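Long-range contact in lipoprotein, putative (Bacillus anthracis, PDB 4O4A), which is of unknown function but, as a putative lipoprotein, is probably tethered at the bacterial cell surface and may bind lipids: residues E26-E36 with K79-V90. Sequence-based numbering, arbitrary orientation.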
loop_
_atom_site.group_PDB
_atom_site.type_symbol
_atom_site.label_atom_id
_atom_site.label_comp_id
_atom_site.label_asym_id
_atom_site.label_seq_id
_atom_site.Cartn_x
_atom_site.Cartn_y
_atom_site.Cartn_z
ATOM N N GLU B 26 -36.646 28.159 13.485
ATOM C CA GLU B 26 -36.311 26.781 13.149
ATOM C C GLU B 26 -34.838 26.512 13.347
ATOM O O GLU B 26 -34.009 27.224 12.792
ATOM C CB GLU B 26 -36.658 26.489 11.692
ATOM C CG GLU B 26 -38.146 26.307 11.458
ATOM C CD GLU B 26 -38.676 24.975 11.964
ATOM O OE1 GLU B 26 -37.885 24.177 12.501
ATOM O OE2 GLU B 26 -39.885 24.713 11.809
ATOM N N THR B 27 -34.527 25.506 14.160
ATOM C CA THR B 27 -33.156 25.068 14.384
ATOM C C THR B 27 -33.048 23.554 14.130
ATOM O O THR B 27 -34.056 22.865 13.979
ATOM C CB THR B 27 -32.653 25.414 15.804
ATOM O OG1 THR B 27 -33.474 24.771 16.772
ATOM C CG2 THR B 27 -32.691 26.906 16.055
ATOM N N THR B 28 -31.826 23.041 14.086
ATOM C CA THR B 28 -31.594 21.607 13.803
ATOM C C THR B 28 -31.814 20.684 14.996
ATOM O O THR B 28 -32.071 19.502 14.808
ATOM C CB THR B 28 -30.187 21.327 13.199
ATOM O OG1 THR B 28 -29.168 21.958 13.988
ATOM C CG2 THR B 28 -30.117 21.846 11.758
ATOM N N ASP B 29 -31.666 21.223 16.205
ATOM C CA ASP B 29 -31.883 20.495 17.436
ATOM C C ASP B 29 -31.537 19.021 17.383
ATOM O O ASP B 29 -32.425 18.176 17.534
ATOM C CB ASP B 29 -33.355 20.618 17.803
ATOM C CG ASP B 29 -33.794 22.032 17.959
ATOM O OD1 ASP B 29 -32.952 22.882 18.324
ATOM O OD2 ASP B 29 -34.999 22.293 17.752
ATOM N N THR B 30 -30.273 18.696 17.141
ATOM C CA THR B 30 -29.860 17.300 17.152
ATOM C C THR B 30 -28.638 17.085 18.049
ATOM O O THR B 30 -27.706 17.874 18.043
ATOM C CB THR B 30 -29.555 16.779 15.751
ATOM O OG1 THR B 30 -30.714 16.954 14.943
ATOM C CG2 THR B 30 -29.184 15.290 15.795
ATOM N N ILE B 31 -28.675 15.994 18.803
ATOM C CA ILE B 31 -27.597 15.597 19.678
ATOM C C ILE B 31 -27.019 14.321 19.109
ATOM O O ILE B 31 -27.763 13.373 18.849
ATOM C CB ILE B 31 -28.108 15.297 21.092
ATOM C CG1 ILE B 31 -28.482 16.592 21.793
ATOM C CG2 ILE B 31 -27.042 14.589 21.907
ATOM C CD1 ILE B 31 -29.094 16.393 23.163
ATOM N N TYR B 32 -25.709 14.297 18.904
ATOM C CA TYR B 32 -25.052 13.116 18.374
ATOM C C TYR B 32 -24.227 12.481 19.470
ATOM O O TYR B 32 -23.393 13.139 20.068
ATOM C CB TYR B 32 -24.147 13.482 17.199
ATOM C CG TYR B 32 -24.892 14.034 16.016
ATOM C CD1 TYR B 32 -25.377 13.194 15.024
ATOM C CD2 TYR B 32 -25.131 15.399 15.889
ATOM C CE1 TYR B 32 -26.061 13.707 13.928
ATOM C CE2 TYR B 32 -25.825 15.923 14.809
ATOM C CZ TYR B 32 -26.283 15.074 13.830
ATOM O OH TYR B 32 -26.958 15.587 12.756
ATOM N N LEU B 33 -24.468 11.200 19.725
ATOM C CA LEU B 33 -23.722 10.462 20.729
ATOM C C LEU B 33 -22.799 9.485 20.032
ATOM O O LEU B 33 -23.255 8.565 19.356
ATOM C CB LEU B 33 -24.672 9.710 21.638
ATOM C CG LEU B 33 -25.732 10.589 22.289
ATOM C CD1 LEU B 33 -26.636 9.752 23.174
ATOM C CD2 LEU B 33 -25.097 11.708 23.097
ATOM N N ILE B 34 -21.500 9.708 20.174
ATOM C CA ILE B 34 -20.502 8.866 19.558
ATOM C C ILE B 34 -19.790 8.003 20.610
ATOM O O ILE B 34 -19.406 8.491 21.668
ATOM C CB ILE B 34 -19.395 9.711 18.864
ATOM C CG1 ILE B 34 -19.934 10.547 17.708
ATOM C CG2 ILE B 34 -18.317 8.806 18.303
ATOM C CD1 ILE B 34 -20.634 11.809 18.117
ATOM N N PRO B 35 -19.596 6.716 20.325
ATOM C CA PRO B 35 -18.815 5.928 21.277
ATOM C C PRO B 35 -17.427 6.545 21.426
ATOM O O PRO B 35 -16.776 6.836 20.430
ATOM C CB PRO B 35 -18.748 4.558 20.613
ATOM C CG PRO B 35 -20.022 4.472 19.852
ATOM C CD PRO B 35 -20.255 5.866 19.323
ATOM N N GLU B 36 -16.982 6.738 22.660
ATOM C CA GLU B 36 -15.699 7.409 22.928
ATOM C C GLU B 36 -14.482 6.845 22.212
ATOM O O GLU B 36 -13.565 7.588 21.867
ATOM C CB GLU B 36 -15.411 7.417 24.423
ATOM C CG GLU B 36 -15.175 6.049 25.024
ATOM C CD GLU B 36 -14.924 6.111 26.510
ATOM O OE1 GLU B 36 -14.969 7.228 27.078
ATOM O OE2 GLU B 36 -14.692 5.036 27.112
ATOM N N LYS B 79 -33.377 17.060 10.608
ATOM C CA LYS B 79 -33.936 18.358 10.874
ATOM C C LYS B 79 -33.188 19.412 10.085
ATOM O O LYS B 79 -32.031 19.226 9.670
ATOM C CB LYS B 79 -33.914 18.669 12.370
ATOM C CG LYS B 79 -35.081 18.072 13.159
ATOM C CD LYS B 79 -35.098 18.555 14.607
ATOM C CE LYS B 79 -36.107 17.781 15.430
ATOM N NZ LYS B 79 -35.931 18.047 16.887
ATOM N N PHE B 80 -33.880 20.518 9.864
ATOM C CA PHE B 80 -33.352 21.629 9.105
ATOM C C PHE B 80 -33.492 22.948 9.834
ATOM O O PHE B 80 -34.410 23.140 10.610
ATOM C CB PHE B 80 -34.084 21.697 7.777
ATOM C CG PHE B 80 -33.921 20.463 6.952
ATOM C CD1 PHE B 80 -32.720 20.191 6.302
ATOM C CD2 PHE B 80 -34.964 19.560 6.837
ATOM C CE1 PHE B 80 -32.574 19.038 5.546
ATOM C CE2 PHE B 80 -34.827 18.408 6.087
ATOM C CZ PHE B 80 -33.629 18.146 5.440
ATOM N N GLY B 81 -32.556 23.852 9.582
ATOM C CA GLY B 81 -32.629 25.207 10.128
ATOM C C GLY B 81 -31.296 25.694 10.601
ATOM O O GLY B 81 -30.256 25.214 10.149
ATOM N N THR B 82 -31.309 26.639 11.522
ATOM C CA THR B 82 -30.068 27.148 12.062
ATOM C C THR B 82 -29.388 26.005 12.829
ATOM O O THR B 82 -29.989 25.424 13.718
ATOM C CB THR B 82 -30.317 28.339 12.994
ATOM O OG1 THR B 82 -30.913 29.411 12.260
ATOM C CG2 THR B 82 -29.005 28.821 13.628
ATOM N N VAL B 83 -28.135 25.692 12.485
ATOM C CA VAL B 83 -27.429 24.590 13.134
ATOM C C VAL B 83 -27.083 24.890 14.578
ATOM O O VAL B 83 -26.342 25.828 14.870
ATOM C CB VAL B 83 -26.132 24.223 12.395
ATOM C CG1 VAL B 83 -25.392 23.101 13.134
ATOM C CG2 VAL B 83 -26.442 23.805 10.966
ATOM N N ASN B 84 -27.640 24.103 15.486
ATOM C CA ASN B 84 -27.328 24.248 16.907
ATOM C C ASN B 84 -27.113 22.854 17.500
ATOM O O ASN B 84 -27.419 22.615 18.648
ATOM C CB ASN B 84 -28.459 24.958 17.639
ATOM C CG ASN B 84 -29.705 24.122 17.682
ATOM O OD1 ASN B 84 -29.935 23.309 16.777
ATOM N ND2 ASN B 84 -30.509 24.292 18.725
ATOM N N ASP B 85 -26.514 21.961 16.731
ATOM C CA ASP B 85 -26.306 20.592 17.176
ATOM C C ASP B 85 -25.236 20.483 18.260
ATOM O O ASP B 85 -24.354 21.319 18.350
ATOM C CB ASP B 85 -25.903 19.714 15.994
ATOM C CG ASP B 85 -26.932 19.727 14.865
ATOM O OD1 ASP B 85 -28.150 19.905 15.135
ATOM O OD2 ASP B 85 -26.508 19.528 13.703
ATOM N N LEU B 86 -25.351 19.453 19.092
ATOM C CA LEU B 86 -24.392 19.171 20.156
ATOM C C LEU B 86 -23.806 17.786 19.926
ATOM O O LEU B 86 -24.488 16.883 19.434
ATOM C CB LEU B 86 -25.070 19.230 21.512
ATOM C CG LEU B 86 -25.651 20.598 21.885
ATOM C CD1 LEU B 86 -26.440 20.513 23.176
ATOM C CD2 LEU B 86 -24.542 21.643 21.999
ATOM N N TYR B 87 -22.534 17.621 20.250
ATOM C CA TYR B 87 -21.849 16.357 20.035
ATOM C C TYR B 87 -21.220 15.871 21.333
ATOM O O TYR B 87 -20.684 16.652 22.118
ATOM C CB TYR B 87 -20.784 16.522 18.949
ATOM C CG TYR B 87 -21.292 17.189 17.681
ATOM C CD1 TYR B 87 -21.794 16.444 16.626
ATOM C CD2 TYR B 87 -21.249 18.560 17.537
ATOM C CE1 TYR B 87 -22.263 17.040 15.460
ATOM C CE2 TYR B 87 -21.704 19.173 16.377
ATOM C CZ TYR B 87 -22.214 18.406 15.341
ATOM O OH TYR B 87 -22.693 19.009 14.185
ATOM N N TYR B 88 -21.321 14.575 21.581
ATOM C CA TYR B 88 -20.743 14.002 22.771
ATOM C C TYR B 88 -20.183 12.648 22.479
ATOM O O TYR B 88 -20.616 11.984 21.535
ATOM C CB TYR B 88 -21.806 13.782 23.826
ATOM C CG TYR B 88 -22.568 14.994 24.281
ATOM C CD1 TYR B 88 -23.700 15.402 23.621
ATOM C CD2 TYR B 88 -22.205 15.680 25.428
ATOM C CE1 TYR B 88 -24.427 16.479 24.072
ATOM C CE2 TYR B 88 -22.932 16.758 25.878
ATOM C CZ TYR B 88 -24.034 17.147 25.196
ATOM O OH TYR B 88 -24.746 18.228 25.640
ATOM N N THR B 89 -19.216 12.236 23.290
ATOM C CA THR B 89 -18.723 10.870 23.235
ATOM C C THR B 89 -19.351 10.200 24.456
ATOM O O THR B 89 -19.677 10.878 25.432
ATOM C CB THR B 89 -17.206 10.752 23.364
ATOM O OG1 THR B 89 -16.773 11.496 24.512
ATOM C CG2 THR B 89 -16.521 11.275 22.150
ATOM N N VAL B 90 -19.518 8.886 24.417
ATOM C CA VAL B 90 -20.104 8.194 25.547
ATOM C C VAL B 90 -19.343 6.928 25.913
ATOM O O VAL B 90 -18.959 6.160 25.042
ATOM C CB VAL B 90 -21.560 7.790 25.275
ATOM C CG1 VAL B 90 -22.183 7.231 26.547
ATOM C CG2 VAL B 90 -22.402 8.952 24.771
HETATM O O HOH W 1 -31.983 15.058 12.707
HETATM O O HOH W 2 -28.227 17.735 12.791
#
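Thr28 and Asp29 are gripped by the side chains of Asn84 and Asp85 where the two segments enter a shared sheet. Thr28 OG1 donates to Asp85 OD1 (2.6 Å), meeting that oxygen from above the carboxylate plane, and accepts the backbone N-H of Asn84 at 3.0 Å. With chi1 at 50°, OG1 lies between the backbone N and carbonyl carbon of its own residue, which brings it between the Asn84 N-H and the Asp85 carboxylate. The Asn84 amide holds Asp29 by two bonds: OD1 takes Asp29 N on an in-plane lone pair (2.8 Å), while ND2 donates to Asp29 OD1 in its own amide plane, the carboxylate being turned 60° from the amide. Beyond these bonds, strands 30-35 and 86-90 run parallel as neighbours in a mixed five-stranded sheet, a ladder of backbone bonds continuing from Leu86 N to Thr30 O as far as Glu36 N to Val90 O. On one face, the Tyr32 and Tyr87 rings lie side by side with their planes at 12°, displaced so far that little of one covers the other, with Tyr32 CD2 3.3 Å from Tyr87 CE1. On the other, Ile31 CG2 packs 3.8 Å from Tyr88 CD1, and Leu33 CD2 reaches Tyr88 CB. Further out, a water links Tyr32 OH to Asp85 OD2, tying ring to carboxylate, and strand 60-64 flanks strand 30-35 through Ile31 and Leu33.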